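Side-chain contacts in beta-glucosidase (Saccharopolyspora erythraea D, PDB 5M6G), which probably hydrolyses terminal, non-reducing beta-D-glucosyl residues with release of beta-D-glucose, as a member of glycoside hydrolase family 3: residues 589-592 against 593-596; 186-190 against 191-195; 514-517 against 518-522; 144-147 against 148-151; 253-256 against 257-261. One frame throughout, in Å; residues are numbered along the deposited sequence.

Contact 1 of 5, residues 589-592 against 593-596; sequences RSFD and QLPI. With MG (magnesium ion), chain D.
Gln-593 folds its side chain back over the turn that precedes it, CB and CG passing the carbonyl oxygen of Ser-590 and the amide reaching the backbone of Arg-589. Gln-593 OE1 takes two N-H groups: Arg-589 N at 2.7 Å, lying in the amide's carbonyl plane, and Ser-590 N at 3.1 Å, coming from above that plane. Both bonds are bent. CG stands anti to the carbonyl carbon (chi1 -69°) and the chain then runs extended, which gives it the length to span four residues. With an alanine here, the two backbone N-H groups would probably lose their shared acceptor and the start of the turn would be freer to move. The other amide end, NE2, is held by the carbonyl of Asp-603, whose carboxylate pairs with Arg-589. Ser-590 opens an ST turn, its OG accepting from Asp-592 N at 3.0 Å, and the chain continues through a short 3-10 turn in the C-terminal domain, where Leu-594 N bonds to Phe-591 O. Leu-594 crosses Phe-591 at about a right angle, Leu-594 CD1 lying 3.8 Å from Phe-591 CD1. Beyond the cis peptide before Pro-595, Ile-596 O binds magnesium at 2.3 Å, together with Glu-199, Asn-597 and two waters.

Contact 2 of 5, residues 186-190 against 191-195; sequences RDDRW and GRTYE. With SOR (sorbitol), chain L.
Arg-192 lays the aliphatic part of its side chain across the indole of Trp-190. Its CB sits 3.5 Å from the centroid of the six-membered ring, close to the ring normal, a CH-pi contact, while CG and CD continue over CE2 and CZ2. The chain bends at chi3 (72°), and the guanidinium ends up tilted 61° from the indole, with NH2 giving a hydrogen bond of 2.8 Å to sorbitol O1. Arg-192 thus lines the sorbitol pocket, where Asp-129, Lys-231, His-232 and Asp-310 also bond the ligand. Glu-195 fixes the guanidinium from the side: OE2 accepts from NE at 2.8 Å and from NH2 at 3.1 Å, both donors on one face of the carboxylate, and it also takes the N-H of Trp-448. Replacing Trp-190 by an alanine would remove the flat surface under Arg-192 and would probably leave its guanidinium less firmly placed. The indole is held by Asp-244, which accepts from NE1. Further out, Thr-193 closes the type I beta turn that begins at Trp-190, its OG1 giving a 2.9 Å hydrogen bond to Trp-190 O alongside the bond from its own N. Asp-187 forms an Asx turn and a two-pronged salt bridge with Arg-189. The run, a loop ending in a 3-10 turn, lies between strand 176-177 and helix 201-206, with Arg-186 packed on helix 252-259 and Tyr-194 bonded through its backbone to Ile-147 of helix 146-152.

Contact 3 of 5, residues 514-517 against 518-522; sequences LGLD and EEDRA
Asp-517 OD1 takes the N-H of Asp-520 at 2.8 Å, in a nearly straight bond (170°) that arrives almost along the C-O axis of the carboxylate. This is an N-cap: Asp-517 stands just before helix 518-528 of the C-terminal domain and supplies an acceptor to an amide of its first turn. Its CG lies between the backbone N and the carbonyl carbon (chi1 63°), which swings the carboxylate over the helix start. The regular helical bond follows at once, Arg-521 N to Asp-517 O.

The cap brings two acids together, OD1 of Asp-517 lying 3.4 Å from OD1 of Asp-520 with the carboxylate planes 54° apart. That crowding is probably eased by Lys-436, which makes salt bridges to both residues. The other oxygen of Asp-520, OD2, accepts from Gly-499 N and from a water that also receives the N-H of Asp-517, at 2.7 Å from OD2 and 2.9 Å from the amide nitrogen. Glu-519 points its carboxylate to Arg-482.

Leu-516 points toward the helix. Its CD2 comes 3.7 Å from Asp-520 OD2, the two side chains crossing at about a right angle, and both residues rest on Val-498 of strand 493-499, so the cap sits against the central sheet of this domain. Arg-521 folds back past Leu-516, its CG 3.6 Å from Leu-516 CB. The bend at chi3 turns its tip toward the preceding loop, where Arg-521 NE donates to Leu-516 O at 2.9 Å from above the carbonyl plane.

Contact 4 of 5, residues 144-147 against 148-151; sequences PHNI and GLGA
Leu-149 turns back against Pro-144, the two side chains crossing at about a right angle, with its CD2 methyl 3.8 Å from Pro-144 CB. They meet at the N-terminal end of helix 146-152, a short buried helix of the N-terminal domain, where His-145 holds the N-cap position. CG of Leu-149 stands anti to its carbonyl carbon (chi1 -63°), and this sends the branch back along the helix toward its start. Both methyls of Leu-149 lie near Pro-144 O, on one side of it, CD1 3.6 Å away. Asn-146 comes in at a slant, its OD1 4.0 Å from Leu-149 CD1, a loose contact beside the tighter apolar one.

Other parts of the fold pack on the same groups. Pro-144 and Leu-149 both pack on Ala-408 of helix 399-412, and Leu-149 reaches Val-158 and Ile-161 of helix 155-170. Asn-146 has its polar end turned to Glu-195, whose carbonyl accepts from ND2. His-145 starts away from the residues that follow it, its NE2 bonded to Gly-447 O and its ring stacked on His-132.

Ile-147 packs on Trp-560 of strand 555-560 in the other domain, and Ala-151 touches the same tryptophan. Gly-148 brings no side chain; a CB there would lie about 3.9 Å from Pro-144 CB. The helical bonds are Leu-149 N to His-145 O at 3.1 Å in the carbonyl plane, Gly-150 N to Asn-146 O at 2.7 Å, and Ala-151 N to Ile-147 O at 3.0 Å.

Contact 5 of 5, residues 253-256 against 257-261; sequences QELR and EIHLP
Gln-253 reaches along helix 252-259 of the N-terminal, TIM-barrel-type domain to Glu-257, one turn on. From CB its chain runs extended, with CG anti to the backbone N (chi1 -177°). CG is the first atom to touch, 3.4 Å from Glu-257 OE2; CD follows beside the same oxygen, and NE2 at the tip donates to it at 2.9 Å. The bond is fairly straight (168°). OE2 lies in the amide plane of Gln-253, while the donor comes from above the carboxylate plane of Glu-257; amide and carboxylate stand almost perpendicular, 85° apart. Glu-257 meets it halfway, its CG passing 3.1 Å from Gln-253 O, the carbonyl that also accepts the N-H of Glu-257 in the ordinary helical bond.

Near its end the helix widens into a pi-type turn. Leu-255 O takes two N-H groups there, from His-259 and from Leu-260, each at 3.0 Å. Pro-261 has no N-H to give to the carbonyl of Arg-256 and sets its CD 3.1 Å from that oxygen instead. The imidazole of His-259 is covered on one face by CG2 of its neighbour Ile-258.

Arg-256 and Leu-260 lie side by side, pointing the same way, with Leu-260 CD2 4.1 Å from Arg-256 CG. The guanidinium shares its charge between Glu-252 of its own helix and Glu-300 of helix 290-300, on which Leu-255 also packs. The chemistry is thus split: the arginine makes ion pairs, whereas on the exposed side of the helix a neutral amide serves Glu-257, and its N-H probably favours the charged form of that glutamate without cancelling its charge.

Contacts 2 and 4 form the buried part of the set, and they touch: Tyr-194 O and Glu-195 O accept from Ile-147 N and Asn-146 ND2. Contact 4 is mainly apolar helix packing, whereas contact 2 is built of ion pairs and a ring beside the bound sorbitol. Contact 1 lies at the surface and rests on a side-chain amide folded over a turn; contacts 3 and 5 are partly buried, the first an N-cap, the second an amide-carboxylate bond along a helix. Contact 1 packs on contact 2 through Phe-591 and Arg-189, across the two family domains, and on contact 3 through Leu-514. Contact 5 meets contact 2 at Arg-186, but its centre lies about 36 Å from that of contact 3.

Contact 1 of 5, residues 589-592 against 593-596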
# COMPACT_ATOMS: atom_id res chain seq x y z
N ARG A 589 23.33 -0.96 12.68
CA ARG A 589 24.76 -0.66 12.59
C ARG A 589 25.41 -1.45 11.48
O ARG A 589 26.45 -1.04 10.94
CB ARG A 589 25.50 -0.99 13.90
CG ARG A 589 25.34 0.02 15.00
CD ARG A 589 26.29 -0.29 16.17
NE ARG A 589 25.93 0.52 17.33
CZ ARG A 589 26.24 1.80 17.47
NH1 ARG A 589 26.93 2.43 16.53
NH2 ARG A 589 25.85 2.46 18.56
N SER A 590 24.82 -2.59 11.14
CA SER A 590 25.41 -3.52 10.19
C SER A 590 24.29 -4.37 9.61
O SER A 590 23.37 -4.76 10.34
CB SER A 590 26.47 -4.39 10.86
OG SER A 590 26.76 -5.52 10.07
N PHE A 591 24.39 -4.65 8.31
CA PHE A 591 23.52 -5.63 7.67
C PHE A 591 23.49 -6.96 8.42
O PHE A 591 22.47 -7.66 8.42
CB PHE A 591 24.01 -5.82 6.23
CG PHE A 591 23.12 -6.67 5.39
CD1 PHE A 591 21.96 -6.13 4.82
CD2 PHE A 591 23.45 -7.99 5.13
CE1 PHE A 591 21.14 -6.91 4.03
CE2 PHE A 591 22.63 -8.78 4.34
CZ PHE A 591 21.47 -8.23 3.78
N ASP A 592 24.59 -7.31 9.10
CA ASP A 592 24.69 -8.56 9.83
C ASP A 592 23.72 -8.64 11.01
O ASP A 592 23.51 -9.73 11.55
CB ASP A 592 26.12 -8.77 10.34
CG ASP A 592 27.11 -9.02 9.21
OD1 ASP A 592 26.65 -9.31 8.08
OD2 ASP A 592 28.33 -8.93 9.44
N GLN A 593 23.17 -7.51 11.45
CA GLN A 593 22.21 -7.50 12.56
C GLN A 593 20.79 -7.82 12.12
O GLN A 593 19.95 -8.10 12.99
CB GLN A 593 22.19 -6.14 13.26
CG GLN A 593 23.46 -5.77 14.04
CD GLN A 593 23.45 -4.31 14.44
OE1 GLN A 593 23.16 -3.44 13.62
NE2 GLN A 593 23.73 -4.03 15.71
N LEU A 594 20.49 -7.74 10.83
CA LEU A 594 19.12 -8.02 10.40
C LEU A 594 18.77 -9.47 10.69
O LEU A 594 19.59 -10.37 10.49
CB LEU A 594 18.95 -7.72 8.91
CG LEU A 594 19.32 -6.30 8.48
CD1 LEU A 594 18.88 -6.08 7.05
CD2 LEU A 594 18.65 -5.30 9.43
N PRO A 595 17.54 -9.72 11.17
CA PRO A 595 16.53 -8.70 11.52
C PRO A 595 16.86 -7.96 12.82
O PRO A 595 17.28 -8.62 13.79
CB PRO A 595 15.25 -9.52 11.67
CG PRO A 595 15.76 -10.87 12.16
CD PRO A 595 17.02 -11.09 11.38
N ILE A 596 16.69 -6.64 12.86
CA ILE A 596 16.93 -5.87 14.07
C ILE A 596 15.64 -5.15 14.45
O ILE A 596 14.99 -4.53 13.60
CB ILE A 596 18.10 -4.88 13.92
CG1 ILE A 596 18.38 -4.19 15.26
CG2 ILE A 596 17.86 -3.88 12.78
CD1 ILE A 596 19.73 -3.47 15.32
MG MG D . 13.12 -3.72 12.51
O HOH W 1 21.52 -10.35 8.28
O HOH W 2 21.33 -11.10 12.91
O HOH W 3 12.02 -4.02 10.62
O HOH W 4 14.64 -2.47 11.35

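Contact 2 of 5, residues 186-190 against 191-195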
# COMPACT_ATOMS: atom_id res chain seq x y z
N ARG A 186 9.49 -6.77 10.20
CA ARG A 186 10.54 -7.08 11.17
C ARG A 186 11.91 -7.33 10.54
O ARG A 186 12.88 -7.47 11.28
CB ARG A 186 10.15 -8.32 12.00
CG ARG A 186 8.76 -8.25 12.60
CD ARG A 186 8.72 -7.38 13.84
NE ARG A 186 9.43 -7.98 14.97
CZ ARG A 186 9.70 -7.32 16.09
NH1 ARG A 186 10.35 -7.92 17.09
NH2 ARG A 186 9.32 -6.05 16.22
N ASP A 187 12.01 -7.41 9.21
CA ASP A 187 13.29 -7.68 8.56
C ASP A 187 13.43 -6.77 7.34
O ASP A 187 12.78 -6.98 6.31
CB ASP A 187 13.40 -9.15 8.16
CG ASP A 187 14.82 -9.56 7.82
OD1 ASP A 187 15.47 -8.85 7.02
OD2 ASP A 187 15.30 -10.58 8.35
N ASP A 188 14.34 -5.79 7.44
CA ASP A 188 14.45 -4.75 6.42
C ASP A 188 14.82 -5.30 5.05
O ASP A 188 14.68 -4.58 4.06
CB ASP A 188 15.48 -3.71 6.86
CG ASP A 188 14.98 -2.84 8.00
OD1 ASP A 188 13.77 -2.92 8.31
OD2 ASP A 188 15.79 -2.07 8.55
N ARG A 189 15.30 -6.54 4.96
CA ARG A 189 15.58 -7.11 3.65
C ARG A 189 14.32 -7.28 2.80
O ARG A 189 14.43 -7.43 1.58
CB ARG A 189 16.26 -8.47 3.83
CG ARG A 189 17.70 -8.32 4.28
CD ARG A 189 18.30 -9.66 4.60
NE ARG A 189 17.84 -10.15 5.89
CZ ARG A 189 18.37 -11.19 6.53
NH1 ARG A 189 19.39 -11.85 6.00
NH2 ARG A 189 17.87 -11.58 7.70
N TRP A 190 13.15 -7.27 3.44
CA TRP A 190 11.88 -7.48 2.75
C TRP A 190 11.60 -6.37 1.74
O TRP A 190 11.71 -5.19 2.06
CB TRP A 190 10.76 -7.54 3.77
CG TRP A 190 9.45 -8.03 3.24
CD1 TRP A 190 9.24 -8.90 2.20
CD2 TRP A 190 8.15 -7.69 3.75
NE1 TRP A 190 7.89 -9.13 2.04
CE2 TRP A 190 7.20 -8.40 2.98
CE3 TRP A 190 7.69 -6.87 4.79
CZ2 TRP A 190 5.82 -8.31 3.20
CZ3 TRP A 190 6.32 -6.77 5.01
CH2 TRP A 190 5.40 -7.49 4.22
N GLY A 191 11.20 -6.76 0.53
CA GLY A 191 10.86 -5.80 -0.49
C GLY A 191 9.60 -5.00 -0.22
O GLY A 191 9.31 -4.07 -0.97
N ARG A 192 8.84 -5.34 0.82
CA ARG A 192 7.64 -4.58 1.17
C ARG A 192 7.79 -3.84 2.49
O ARG A 192 6.80 -3.39 3.07
CB ARG A 192 6.41 -5.50 1.19
CG ARG A 192 6.39 -6.48 0.04
CD ARG A 192 5.01 -7.11 -0.13
NE ARG A 192 4.04 -6.17 -0.67
CZ ARG A 192 2.86 -6.54 -1.20
NH1 ARG A 192 2.53 -7.83 -1.24
NH2 ARG A 192 2.03 -5.62 -1.68
N THR A 193 9.03 -3.71 2.99
CA THR A 193 9.24 -2.96 4.22
C THR A 193 8.62 -1.57 4.14
O THR A 193 8.07 -1.06 5.13
CB THR A 193 10.75 -2.86 4.51
OG1 THR A 193 11.27 -4.17 4.75
CG2 THR A 193 11.01 -1.98 5.74
N TYR A 194 8.66 -0.94 2.96
CA TYR A 194 8.12 0.42 2.85
C TYR A 194 6.61 0.45 2.90
O TYR A 194 6.03 1.51 3.15
CB TYR A 194 8.60 1.10 1.56
CG TYR A 194 8.03 0.58 0.24
CD1 TYR A 194 6.78 1.00 -0.23
CD2 TYR A 194 8.77 -0.27 -0.55
CE1 TYR A 194 6.29 0.55 -1.45
CE2 TYR A 194 8.28 -0.73 -1.76
CZ TYR A 194 7.05 -0.31 -2.21
OH TYR A 194 6.60 -0.78 -3.42
N GLU A 195 5.95 -0.69 2.67
CA GLU A 195 4.50 -0.72 2.80
C GLU A 195 4.06 -0.90 4.24
O GLU A 195 2.85 -0.92 4.51
CB GLU A 195 3.94 -1.85 1.94
CG GLU A 195 4.36 -1.71 0.48
CD GLU A 195 3.51 -2.56 -0.44
OE1 GLU A 195 2.28 -2.33 -0.47
OE2 GLU A 195 4.08 -3.43 -1.12
C1 SOR L . -1.05 -7.19 -2.54
C2 SOR L . -1.69 -6.55 -3.76
C3 SOR L . -1.54 -7.48 -4.95
C4 SOR L . -1.85 -6.76 -6.26
C5 SOR L . -1.20 -7.42 -7.48
C6 SOR L . -1.26 -6.44 -8.64
O1 SOR L . -0.67 -6.22 -1.60
O2 SOR L . -3.06 -6.30 -3.49
O3 SOR L . -2.44 -8.55 -4.79
O4 SOR L . -3.24 -6.68 -6.45
O5 SOR L . 0.14 -7.81 -7.23
O6 SOR L . -0.35 -6.82 -9.66
O HOH W 5 11.36 -2.17 1.31

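Contact 3 of 5, residues 514-517 against 518-522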
# COMPACT_ATOMS: atom_id res chain seq x y z
N LEU A 514 22.37 -3.94 1.95
CA LEU A 514 21.61 -2.70 1.88
C LEU A 514 22.51 -1.46 1.91
O LEU A 514 22.03 -0.37 2.23
CB LEU A 514 20.59 -2.62 3.02
CG LEU A 514 19.31 -3.44 2.79
CD1 LEU A 514 18.48 -3.57 4.06
CD2 LEU A 514 18.48 -2.83 1.67
N GLY A 515 23.78 -1.60 1.56
CA GLY A 515 24.64 -0.43 1.48
C GLY A 515 24.31 0.44 0.28
O GLY A 515 23.64 0.04 -0.66
N LEU A 516 24.79 1.68 0.33
CA LEU A 516 24.62 2.56 -0.82
C LEU A 516 25.34 1.98 -2.03
O LEU A 516 26.44 1.42 -1.91
CB LEU A 516 25.17 3.96 -0.50
CG LEU A 516 24.44 4.73 0.60
CD1 LEU A 516 25.20 6.00 0.94
CD2 LEU A 516 23.03 5.05 0.12
N ASP A 517 24.72 2.09 -3.20
CA ASP A 517 25.36 1.61 -4.41
C ASP A 517 26.57 2.48 -4.75
O ASP A 517 26.88 3.47 -4.07
CB ASP A 517 24.36 1.52 -5.57
CG ASP A 517 23.76 2.87 -5.97
OD1 ASP A 517 24.37 3.93 -5.69
OD2 ASP A 517 22.68 2.86 -6.60
N GLU A 518 27.28 2.11 -5.81
CA GLU A 518 28.55 2.77 -6.05
C GLU A 518 28.36 4.18 -6.57
O GLU A 518 29.19 5.06 -6.30
CB GLU A 518 29.41 1.93 -7.00
CG GLU A 518 29.94 0.66 -6.31
CD GLU A 518 31.20 0.08 -6.94
OE1 GLU A 518 31.54 0.49 -8.07
OE2 GLU A 518 31.85 -0.76 -6.29
N GLU A 519 27.25 4.44 -7.26
CA GLU A 519 26.97 5.80 -7.70
C GLU A 519 26.74 6.72 -6.51
O GLU A 519 27.31 7.82 -6.45
CB GLU A 519 25.76 5.82 -8.64
CG GLU A 519 25.31 7.24 -8.96
CD GLU A 519 24.07 7.31 -9.85
OE1 GLU A 519 23.62 8.44 -10.12
OE2 GLU A 519 23.54 6.25 -10.28
N ASP A 520 25.89 6.31 -5.57
CA ASP A 520 25.62 7.16 -4.41
C ASP A 520 26.89 7.46 -3.62
O ASP A 520 27.09 8.59 -3.16
CB ASP A 520 24.59 6.51 -3.48
CG ASP A 520 23.20 6.40 -4.11
OD1 ASP A 520 22.95 6.95 -5.21
OD2 ASP A 520 22.33 5.77 -3.47
N ARG A 521 27.75 6.46 -3.44
CA ARG A 521 28.95 6.69 -2.64
C ARG A 521 29.97 7.54 -3.39
O ARG A 521 30.64 8.39 -2.79
CB ARG A 521 29.56 5.37 -2.19
CG ARG A 521 28.55 4.48 -1.49
CD ARG A 521 29.21 3.42 -0.68
NE ARG A 521 29.15 2.15 -1.40
CZ ARG A 521 30.14 1.71 -2.17
NH1 ARG A 521 31.25 2.42 -2.27
NH2 ARG A 521 30.01 0.55 -2.79
N ALA A 522 30.09 7.34 -4.71
CA ALA A 522 30.94 8.22 -5.53
C ALA A 522 30.46 9.67 -5.49
O ALA A 522 31.26 10.59 -5.37
CB ALA A 522 30.96 7.71 -6.97
O HOH W 6 21.98 3.13 -3.07
O HOH W 7 23.18 3.33 -9.87

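Contact 4 of 5, residues 144-147 against 148-151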
# COMPACT_ATOMS: atom_id res chain seq x y z
N PRO A 144 3.07 9.86 0.66
CA PRO A 144 4.20 9.07 1.14
C PRO A 144 3.78 7.62 1.37
O PRO A 144 2.65 7.34 1.78
CB PRO A 144 4.59 9.76 2.45
CG PRO A 144 4.15 11.19 2.27
CD PRO A 144 2.85 11.08 1.47
N HIS A 145 4.70 6.70 1.08
CA HIS A 145 4.42 5.32 1.42
C HIS A 145 4.34 5.15 2.94
O HIS A 145 4.74 6.02 3.73
CB HIS A 145 5.47 4.38 0.83
CG HIS A 145 5.16 3.93 -0.57
ND1 HIS A 145 4.02 3.22 -0.89
CD2 HIS A 145 5.84 4.09 -1.73
CE1 HIS A 145 4.02 2.94 -2.18
NE2 HIS A 145 5.11 3.47 -2.72
N ASN A 146 3.80 3.99 3.34
CA ASN A 146 3.44 3.75 4.73
C ASN A 146 4.60 3.96 5.71
O ASN A 146 4.39 4.47 6.81
CB ASN A 146 2.87 2.34 4.89
CG ASN A 146 1.43 2.24 4.43
OD1 ASN A 146 0.80 3.25 4.15
ND2 ASN A 146 0.89 1.02 4.38
N ILE A 147 5.82 3.57 5.33
CA ILE A 147 6.91 3.66 6.30
C ILE A 147 7.12 5.12 6.72
O ILE A 147 7.23 5.42 7.92
CB ILE A 147 8.20 3.02 5.75
CG1 ILE A 147 9.33 3.08 6.79
CG2 ILE A 147 8.68 3.68 4.44
CD1 ILE A 147 10.59 2.33 6.38
N GLY A 148 7.10 6.05 5.76
CA GLY A 148 7.18 7.46 6.11
C GLY A 148 5.97 7.94 6.89
O GLY A 148 6.10 8.74 7.83
N LEU A 149 4.77 7.46 6.53
CA LEU A 149 3.58 7.77 7.32
C LEU A 149 3.74 7.29 8.76
O LEU A 149 3.34 7.99 9.70
CB LEU A 149 2.34 7.16 6.67
CG LEU A 149 2.02 7.72 5.27
CD1 LEU A 149 0.65 7.19 4.75
CD2 LEU A 149 2.06 9.27 5.22
N GLY A 150 4.32 6.10 8.96
CA GLY A 150 4.57 5.65 10.32
C GLY A 150 5.54 6.56 11.04
O GLY A 150 5.39 6.84 12.24
N ALA A 151 6.54 7.07 10.32
CA ALA A 151 7.50 8.01 10.89
C ALA A 151 6.84 9.31 11.35
O ALA A 151 7.36 9.96 12.27
CB ALA A 151 8.60 8.31 9.88

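Contact 5 of 5, residues 253-256 against 257-261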
# COMPACT_ATOMS: atom_id res chain seq x y z
N GLN A 253 2.29 -17.45 20.13
CA GLN A 253 2.36 -16.27 20.98
C GLN A 253 3.00 -15.09 20.24
O GLN A 253 2.48 -13.97 20.29
CB GLN A 253 3.14 -16.57 22.26
CG GLN A 253 3.17 -15.39 23.22
CD GLN A 253 3.98 -15.66 24.47
OE1 GLN A 253 4.55 -16.75 24.63
NE2 GLN A 253 4.03 -14.68 25.36
N GLU A 254 4.13 -15.32 19.57
CA GLU A 254 4.79 -14.22 18.85
C GLU A 254 3.91 -13.72 17.71
O GLU A 254 3.84 -12.51 17.46
CB GLU A 254 6.15 -14.67 18.32
CG GLU A 254 7.19 -14.96 19.41
CD GLU A 254 8.46 -15.61 18.87
OE1 GLU A 254 8.45 -16.82 18.51
OE2 GLU A 254 9.49 -14.91 18.83
N LEU A 255 3.26 -14.64 17.00
CA LEU A 255 2.36 -14.23 15.93
C LEU A 255 1.23 -13.38 16.48
O LEU A 255 0.90 -12.33 15.92
CB LEU A 255 1.81 -15.46 15.21
CG LEU A 255 0.94 -15.23 13.96
CD1 LEU A 255 1.80 -14.76 12.81
CD2 LEU A 255 0.15 -16.49 13.58
N ARG A 256 0.65 -13.79 17.61
CA ARG A 256 -0.46 -13.07 18.21
C ARG A 256 -0.03 -11.75 18.83
O ARG A 256 -0.80 -10.78 18.83
CB ARG A 256 -1.15 -13.93 19.26
CG ARG A 256 -1.90 -15.11 18.69
CD ARG A 256 -2.44 -16.00 19.78
NE ARG A 256 -3.47 -16.90 19.28
CZ ARG A 256 -4.77 -16.59 19.21
NH1 ARG A 256 -5.19 -15.40 19.60
NH2 ARG A 256 -5.64 -17.48 18.74
N GLU A 257 1.19 -11.68 19.38
CA GLU A 257 1.61 -10.47 20.06
C GLU A 257 2.17 -9.41 19.11
O GLU A 257 2.00 -8.21 19.36
CB GLU A 257 2.65 -10.79 21.14
CG GLU A 257 2.08 -11.62 22.28
CD GLU A 257 3.09 -11.85 23.38
OE1 GLU A 257 4.29 -11.60 23.13
OE2 GLU A 257 2.69 -12.29 24.48
N ILE A 258 2.81 -9.82 18.02
CA ILE A 258 3.44 -8.88 17.09
C ILE A 258 2.56 -8.59 15.87
O ILE A 258 2.31 -7.44 15.53
CB ILE A 258 4.83 -9.39 16.67
CG1 ILE A 258 5.73 -9.58 17.89
CG2 ILE A 258 5.46 -8.42 15.65
CD1 ILE A 258 7.16 -10.01 17.55
N HIS A 259 2.08 -9.64 15.18
CA HIS A 259 1.51 -9.47 13.85
C HIS A 259 -0.00 -9.38 13.83
O HIS A 259 -0.57 -8.71 12.96
CB HIS A 259 1.97 -10.62 12.95
CG HIS A 259 3.46 -10.72 12.82
ND1 HIS A 259 4.17 -9.96 11.92
CD2 HIS A 259 4.37 -11.45 13.50
CE1 HIS A 259 5.46 -10.23 12.04
NE2 HIS A 259 5.61 -11.14 12.99
N LEU A 260 -0.67 -10.03 14.77
CA LEU A 260 -2.13 -10.04 14.85
C LEU A 260 -2.76 -8.72 15.31
O LEU A 260 -3.84 -8.39 14.81
CB LEU A 260 -2.58 -11.17 15.79
CG LEU A 260 -4.07 -11.47 15.71
CD1 LEU A 260 -4.46 -11.95 14.30
CD2 LEU A 260 -4.44 -12.49 16.77
N PRO A 261 -2.18 -7.97 16.25
CA PRO A 261 -2.92 -6.83 16.85
C PRO A 261 -3.39 -5.81 15.83
O PRO A 261 -4.51 -5.28 15.98
CB PRO A 261 -1.90 -6.22 17.82
CG PRO A 261 -1.13 -7.42 18.28
CD PRO A 261 -0.95 -8.23 17.02